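Attaching and effacing protein, pathogenesis factor (Escherichia coli, PDB 4E9L) is an adhesin of the intimin/invasin family, represented here by a fragment with three modelled immunoglobulin-like domains, that probably helps the bacterium attach to host cells. Local coordinates at residues 326-338 with 350-362. Residues are numbered along the deposited sequence; the frame is centred on the assembly and turned at random.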
ATOM      1  N   ASN A 326       4.141  25.512 -10.172  1.00 16.79           N
ATOM      2  CA  ASN A 326       5.109  25.242  -9.099  1.00 15.59           C
ATOM      3  C   ASN A 326       6.528  25.259  -9.676  1.00 20.79           C
ATOM      4  O   ASN A 326       6.766  24.625 -10.710  1.00 20.97           O
ATOM      5  CB  ASN A 326       4.875  23.877  -8.437  1.00 14.93           C
ATOM      6  CG  ASN A 326       3.555  23.783  -7.725  1.00 27.12           C
ATOM      7  OD1 ASN A 326       3.235  24.591  -6.843  1.00 23.18           O
ATOM      8  ND2 ASN A 326       2.764  22.796  -8.090  1.00 19.93           N
ATOM      9  N   PRO A 327       7.497  25.891  -8.981  1.00 17.19           N
ATOM     10  CA  PRO A 327       8.891  25.838  -9.469  1.00 16.68           C
ATOM     11  C   PRO A 327       9.446  24.407  -9.416  1.00 20.43           C
ATOM     12  O   PRO A 327       9.227  23.688  -8.439  1.00 19.49           O
ATOM     13  CB  PRO A 327       9.646  26.792  -8.536  1.00 18.29           C
ATOM     14  CG  PRO A 327       8.806  26.925  -7.322  1.00 23.62           C
ATOM     15  CD  PRO A 327       7.372  26.643  -7.709  1.00 18.63           C
ATOM     16  N   VAL A 328      10.093  23.967 -10.505  1.00 17.25           N
ATOM     17  CA  VAL A 328      10.667  22.630 -10.572  1.00 16.67           C
ATOM     18  C   VAL A 328      12.116  22.697 -10.057  1.00 20.06           C
ATOM     19  O   VAL A 328      13.018  23.164 -10.756  1.00 18.36           O
ATOM     20  CB  VAL A 328      10.506  21.926 -11.941  1.00 18.85           C
ATOM     21  CG1 VAL A 328      11.180  20.543 -11.929  1.00 18.10           C
ATOM     22  CG2 VAL A 328       9.035  21.812 -12.326  1.00 18.09           C
ATOM     23  N   THR A 329      12.309  22.273  -8.807  1.00 17.71           N
ATOM     24  CA  THR A 329      13.600  22.349  -8.114  1.00 18.41           C
ATOM     25  C   THR A 329      14.345  20.997  -8.071  1.00 22.54           C
ATOM     26  O   THR A 329      13.711  19.951  -8.140  1.00 21.89           O
ATOM     27  CB  THR A 329      13.375  23.004  -6.721  1.00 24.52           C
ATOM     28  OG1 THR A 329      14.605  23.442  -6.167  1.00 25.42           O
ATOM     29  CG2 THR A 329      12.638  22.101  -5.732  1.00 24.28           C
ATOM     30  N   GLY A 330      15.674  21.058  -7.946  1.00 20.58           N
ATOM     31  CA  GLY A 330      16.555  19.897  -7.829  1.00 22.04           C
ATOM     32  C   GLY A 330      16.638  19.018  -9.057  1.00 28.87           C
ATOM     33  O   GLY A 330      16.999  17.840  -8.956  1.00 29.65           O
ATOM     34  N   LEU A 331      16.349  19.589 -10.233  1.00 26.03           N
ATOM     35  CA  LEU A 331      16.339  18.839 -11.476  1.00 27.38           C
ATOM     36  C   LEU A 331      17.200  19.518 -12.527  1.00 34.63           C
ATOM     37  O   LEU A 331      16.768  20.480 -13.200  1.00 35.17           O
ATOM     38  CB  LEU A 331      14.886  18.620 -11.941  1.00 28.17           C
ATOM     39  CG  LEU A 331      14.654  17.943 -13.280  1.00 34.72           C
ATOM     40  CD1 LEU A 331      15.172  16.501 -13.288  1.00 36.61           C
ATOM     41  CD2 LEU A 331      13.181  18.005 -13.664  1.00 34.45           C
ATOM     42  N   LYS A 332      18.434  19.021 -12.643  1.00 30.45           N
ATOM     43  CA  LYS A 332      19.407  19.526 -13.602  1.00 31.31           C
ATOM     44  C   LYS A 332      19.076  19.287 -15.094  1.00 29.25           C
ATOM     45  O   LYS A 332      19.007  18.142 -15.569  1.00 28.72           O
ATOM     46  CB  LYS A 332      20.841  19.086 -13.250  1.00 35.66           C
ATOM     47  CG  LYS A 332      21.840  20.251 -13.253  1.00 47.86           C
ATOM     48  CD  LYS A 332      21.638  21.247 -12.095  1.00 54.87           C
ATOM     49  CE  LYS A 332      22.388  20.871 -10.834  1.00 70.93           C
ATOM     50  NZ  LYS A 332      23.866  20.932 -11.015  1.00 80.18           N
ATOM     51  N   PRO A 333      18.971  20.385 -15.856  1.00 23.28           N
ATOM     52  CA  PRO A 333      18.712  20.261 -17.303  1.00 21.40           C
ATOM     53  C   PRO A 333      19.867  19.607 -18.057  1.00 22.30           C
ATOM     54  O   PRO A 333      20.988  19.526 -17.546  1.00 20.23           O
ATOM     55  CB  PRO A 333      18.503  21.714 -17.745  1.00 23.17           C
ATOM     56  CG  PRO A 333      18.198  22.472 -16.456  1.00 28.90           C
ATOM     57  CD  PRO A 333      19.053  21.803 -15.453  1.00 25.44           C
ATOM     58  N   ASP A 334      19.582  19.112 -19.275  1.00 19.94           N
ATOM     59  CA  ASP A 334      20.576  18.501 -20.150  1.00 20.08           C
ATOM     60  C   ASP A 334      21.243  19.646 -20.951  1.00 22.63           C
ATOM     61  O   ASP A 334      20.891  20.825 -20.780  1.00 21.15           O
ATOM     62  CB  ASP A 334      19.870  17.544 -21.156  1.00 22.83           C
ATOM     63  CG  ASP A 334      18.946  16.488 -20.557  1.00 33.02           C
ATOM     64  OD1 ASP A 334      19.295  15.926 -19.506  1.00 32.47           O
ATOM     65  OD2 ASP A 334      17.901  16.180 -21.188  1.00 39.15           O
ATOM     66  N   ALA A 335      22.167  19.288 -21.856  1.00 19.86           N
ATOM     67  CA  ALA A 335      22.787  20.242 -22.767  1.00 18.99           C
ATOM     68  C   ALA A 335      21.672  20.748 -23.703  1.00 22.48           C
ATOM     69  O   ALA A 335      20.806  19.957 -24.085  1.00 21.69           O
ATOM     70  CB  ALA A 335      23.882  19.566 -23.578  1.00 19.70           C
ATOM     71  N   PRO A 336      21.607  22.059 -24.017  1.00 18.32           N
ATOM     72  CA  PRO A 336      20.584  22.523 -24.975  1.00 18.22           C
ATOM     73  C   PRO A 336      20.894  22.021 -26.394  1.00 20.50           C
ATOM     74  O   PRO A 336      22.000  21.561 -26.660  1.00 19.50           O
ATOM     75  CB  PRO A 336      20.689  24.063 -24.927  1.00 19.77           C
ATOM     76  CG  PRO A 336      21.752  24.386 -23.933  1.00 24.54           C
ATOM     77  CD  PRO A 336      22.548  23.139 -23.669  1.00 20.01           C
ATOM     78  N   VAL A 337      19.904  22.082 -27.278  1.00 18.89           N
ATOM     79  CA  VAL A 337      20.018  21.695 -28.690  1.00 19.91           C
ATOM     80  C   VAL A 337      20.110  23.018 -29.504  1.00 19.97           C
ATOM     81  O   VAL A 337      19.350  23.950 -29.258  1.00 19.73           O
ATOM     82  CB  VAL A 337      18.803  20.822 -29.102  1.00 25.79           C
ATOM     83  CG1 VAL A 337      18.675  20.727 -30.612  1.00 26.66           C
ATOM     84  CG2 VAL A 337      18.890  19.422 -28.473  1.00 26.43           C
ATOM     85  N   PHE A 338      21.076  23.104 -30.418  1.00 16.05           N
ATOM     86  CA  PHE A 338      21.317  24.299 -31.250  1.00 15.99           C
ATOM     87  C   PHE A 338      21.019  24.049 -32.713  1.00 19.13           C
ATOM     88  O   PHE A 338      21.421  23.019 -33.245  1.00 18.44           O
ATOM     89  CB  PHE A 338      22.795  24.760 -31.107  1.00 16.68           C
ATOM     90  CG  PHE A 338      23.205  25.010 -29.673  1.00 16.52           C
ATOM     91  CD1 PHE A 338      23.958  24.069 -28.969  1.00 18.85           C
ATOM     92  CD2 PHE A 338      22.829  26.179 -29.018  1.00 16.94           C
ATOM     93  CE1 PHE A 338      24.356  24.307 -27.644  1.00 18.92           C
ATOM     94  CE2 PHE A 338      23.226  26.416 -27.696  1.00 18.30           C
ATOM     95  CZ  PHE A 338      23.962  25.465 -27.008  1.00 17.19           C
ATOM     96  N   SER A 350      28.331  26.158 -27.211  1.00 17.41           N
ATOM     97  CA  SER A 350      28.351  25.155 -26.142  1.00 18.02           C
ATOM     98  C   SER A 350      27.865  25.798 -24.851  1.00 18.83           C
ATOM     99  O   SER A 350      28.320  26.894 -24.533  1.00 17.82           O
ATOM    100  CB  SER A 350      29.798  24.678 -25.939  1.00 20.11           C
ATOM    101  OG  SER A 350      29.931  23.736 -24.894  1.00 38.67           O
ATOM    102  N   ALA A 351      27.004  25.116 -24.090  1.00 15.83           N
ATOM    103  CA  ALA A 351      26.577  25.639 -22.790  1.00 17.16           C
ATOM    104  C   ALA A 351      27.323  24.870 -21.708  1.00 20.78           C
ATOM    105  O   ALA A 351      27.535  23.669 -21.849  1.00 20.06           O
ATOM    106  CB  ALA A 351      25.067  25.492 -22.600  1.00 18.05           C
ATOM    107  N   GLY A 352      27.754  25.572 -20.668  1.00 17.18           N
ATOM    108  CA  GLY A 352      28.450  24.941 -19.551  1.00 18.01           C
ATOM    109  C   GLY A 352      27.451  24.296 -18.599  1.00 20.59           C
ATOM    110  O   GLY A 352      26.253  24.236 -18.896  1.00 19.42           O
ATOM    111  N   ASN A 353      27.928  23.823 -17.436  1.00 17.52           N
ATOM    112  CA  ASN A 353      27.068  23.224 -16.403  1.00 18.10           C
ATOM    113  C   ASN A 353      25.969  24.159 -15.911  1.00 21.36           C
ATOM    114  O   ASN A 353      26.174  25.368 -15.821  1.00 21.27           O
ATOM    115  CB  ASN A 353      27.903  22.765 -15.208  1.00 23.77           C
ATOM    116  CG  ASN A 353      28.840  21.615 -15.507  1.00 43.20           C
ATOM    117  OD1 ASN A 353      28.490  20.615 -16.149  1.00 33.96           O
ATOM    118  ND2 ASN A 353      30.038  21.712 -14.986  1.00 39.60           N
ATOM    119  N   TRP A 354      24.799  23.599 -15.610  1.00 17.53           N
ATOM    120  CA  TRP A 354      23.693  24.363 -15.055  1.00 18.35           C
ATOM    121  C   TRP A 354      23.850  24.423 -13.527  1.00 22.19           C
ATOM    122  O   TRP A 354      24.149  23.404 -12.892  1.00 22.64           O
ATOM    123  CB  TRP A 354      22.341  23.700 -15.409  1.00 17.52           C
ATOM    124  CG  TRP A 354      21.983  23.764 -16.867  1.00 19.02           C
ATOM    125  CD1 TRP A 354      22.188  22.795 -17.809  1.00 22.30           C
ATOM    126  CD2 TRP A 354      21.340  24.859 -17.549  1.00 18.53           C
ATOM    127  NE1 TRP A 354      21.721  23.219 -19.034  1.00 22.63           N
ATOM    128  CE2 TRP A 354      21.183  24.478 -18.900  1.00 22.67           C
ATOM    129  CE3 TRP A 354      20.889  26.133 -17.143  1.00 18.90           C
ATOM    130  CZ2 TRP A 354      20.607  25.326 -19.853  1.00 21.51           C
ATOM    131  CZ3 TRP A 354      20.308  26.967 -18.081  1.00 19.74           C
ATOM    132  CH2 TRP A 354      20.153  26.558 -19.417  1.00 20.74           C
ATOM    133  N   THR A 355      23.659  25.612 -12.941  1.00 17.02           N
ATOM    134  CA  THR A 355      23.654  25.764 -11.491  1.00 17.91           C
ATOM    135  C   THR A 355      22.272  26.279 -11.080  1.00 19.56           C
ATOM    136  O   THR A 355      21.816  27.284 -11.626  1.00 16.38           O
ATOM    137  CB  THR A 355      24.781  26.694 -11.008  1.00 24.79           C
ATOM    138  OG1 THR A 355      26.019  26.187 -11.483  1.00 22.04           O
ATOM    139  CG2 THR A 355      24.824  26.817  -9.475  1.00 24.18           C
ATOM    140  N   GLU A 356      21.624  25.623 -10.104  1.00 17.10           N
ATOM    141  CA  GLU A 356      20.320  26.123  -9.650  1.00 16.92           C
ATOM    142  C   GLU A 356      20.600  27.217  -8.621  1.00 21.97           C
ATOM    143  O   GLU A 356      21.112  26.930  -7.536  1.00 24.09           O
ATOM    144  CB  GLU A 356      19.441  24.983  -9.088  1.00 17.78           C
ATOM    145  CG  GLU A 356      17.992  25.408  -8.919  1.00 22.39           C
ATOM    146  CD  GLU A 356      17.044  24.433  -8.250  1.00 38.14           C
ATOM    147  OE1 GLU A 356      17.422  23.259  -8.020  1.00 24.98           O
ATOM    148  OE2 GLU A 356      15.894  24.850  -7.992  1.00 24.30           O
ATOM    149  N   LYS A 357      20.350  28.476  -9.009  1.00 16.90           N
ATOM    150  CA  LYS A 357      20.658  29.674  -8.213  1.00 17.59           C
ATOM    151  C   LYS A 357      19.429  30.296  -7.527  1.00 24.91           C
ATOM    152  O   LYS A 357      19.558  31.128  -6.615  1.00 25.60           O
ATOM    153  CB  LYS A 357      21.390  30.709  -9.089  1.00 19.02           C
ATOM    154  CG  LYS A 357      22.749  30.231  -9.601  1.00 28.41           C
ATOM    155  CD  LYS A 357      23.748  31.380  -9.663  1.00 36.65           C
ATOM    156  CE  LYS A 357      24.946  31.128 -10.559  1.00 49.30           C
ATOM    157  NZ  LYS A 357      25.906  30.167  -9.952  1.00 63.01           N
ATOM    158  N   GLY A 358      18.259  29.913  -8.006  1.00 21.76           N
ATOM    159  CA  GLY A 358      16.980  30.307  -7.426  1.00 22.25           C
ATOM    160  C   GLY A 358      16.062  29.103  -7.435  1.00 23.82           C
ATOM    161  O   GLY A 358      16.366  28.102  -8.086  1.00 22.39           O
ATOM    162  N   ASN A 359      14.932  29.190  -6.739  1.00 20.41           N
ATOM    163  CA  ASN A 359      13.943  28.110  -6.681  1.00 18.59           C
ATOM    164  C   ASN A 359      13.352  27.854  -8.100  1.00 18.22           C
ATOM    165  O   ASN A 359      12.597  28.680  -8.632  1.00 16.51           O
ATOM    166  CB  ASN A 359      12.844  28.499  -5.693  1.00 22.22           C
ATOM    167  CG  ASN A 359      11.997  27.335  -5.244  1.00 34.26           C
ATOM    168  OD1 ASN A 359      12.028  26.246  -5.814  1.00 30.41           O
ATOM    169  ND2 ASN A 359      11.212  27.554  -4.225  1.00 28.19           N
ATOM    170  N   GLY A 360      13.795  26.764  -8.717  1.00 14.45           N
ATOM    171  CA  GLY A 360      13.449  26.414 -10.100  1.00 13.16           C
ATOM    172  C   GLY A 360      14.132  27.291 -11.145  1.00 16.45           C
ATOM    173  O   GLY A 360      13.684  27.345 -12.292  1.00 15.64           O
ATOM    174  N   VAL A 361      15.218  27.987 -10.775  1.00 13.03           N
ATOM    175  CA  VAL A 361      15.930  28.885 -11.702  1.00 12.11           C
ATOM    176  C   VAL A 361      17.329  28.348 -11.930  1.00 17.02           C
ATOM    177  O   VAL A 361      18.103  28.253 -10.979  1.00 17.45           O
ATOM    178  CB  VAL A 361      15.952  30.357 -11.224  1.00 16.41           C
ATOM    179  CG1 VAL A 361      16.791  31.235 -12.186  1.00 15.70           C
ATOM    180  CG2 VAL A 361      14.528  30.905 -11.070  1.00 16.84           C
ATOM    181  N   TYR A 362      17.640  27.975 -13.184  1.00 12.72           N
ATOM    182  CA  TYR A 362      18.928  27.376 -13.539  1.00 12.35           C
ATOM    183  C   TYR A 362      19.711  28.314 -14.442  1.00 16.39           C
ATOM    184  O   TYR A 362      19.158  28.878 -15.397  1.00 15.80           O
ATOM    185  CB  TYR A 362      18.740  25.974 -14.160  1.00 12.86           C
ATOM    186  CG  TYR A 362      17.893  25.038 -13.297  1.00 15.22           C
ATOM    187  CD1 TYR A 362      16.498  25.112 -13.306  1.00 15.94           C
ATOM    188  CD2 TYR A 362      18.488  24.056 -12.507  1.00 16.39           C
ATOM    189  CE1 TYR A 362      15.721  24.266 -12.500  1.00 14.83           C
ATOM    190  CE2 TYR A 362      17.724  23.203 -11.708  1.00 16.28           C
ATOM    191  CZ  TYR A 362      16.338  23.309 -11.709  1.00 22.29           C
ATOM    192  OH  TYR A 362      15.593  22.451 -10.920  1.00 16.12           O
TER
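In the last modelled domain, an immunoglobulin-like sandwich of two sheets, the connection running into strand 337-339 of one sheet lies along the edge strand 350-358 and the tight turn leading to strand 361-367 of the other. Just before the turn, the extended side chain of Glu-356, with CG anti to the backbone N (chi1 -167°), brings its carboxylate up to residues 329-330. OE1 accepts from Gly-330 N at 2.8 Å. OE2 accepts from Thr-329 OG1 at 2.6 Å, each donor on a syn side and somewhat out of the carboxylate plane. The anti side of OE2 receives Gly-360 N, within the type II turn 358-361, so one carboxylate ties that turn to the facing loop. Beside it, the hydroxyl of Tyr-362 donates from OH to Val-328 O (2.7 Å) and accepts from Leu-331 N; Val-328 O lies at the edge in the ring plane, and the two bonds together hold the hydroxyl in place. Glu-356 CG rests on one face of that ring. Farther along, Pro-333 wedges between two aromatics: its CG lies over one face of the Tyr-362 ring, while CB sits 3.8 Å from the centroid of the Trp-354 five-membered ring, only 12° off the normal, a CH-pi contact. Phe-318 of strand 313-319 also touches both Pro-333 and Trp-354. The bent chain of Lys-332 curls back so that NZ donates a hydrogen bond to Trp-354 O (3.1 Å). On the indole itself, NE1 donates to Asp-334 O at 3.1 Å with a bent N-H...O angle of 139°, the nitrogen standing above the carbonyl plane.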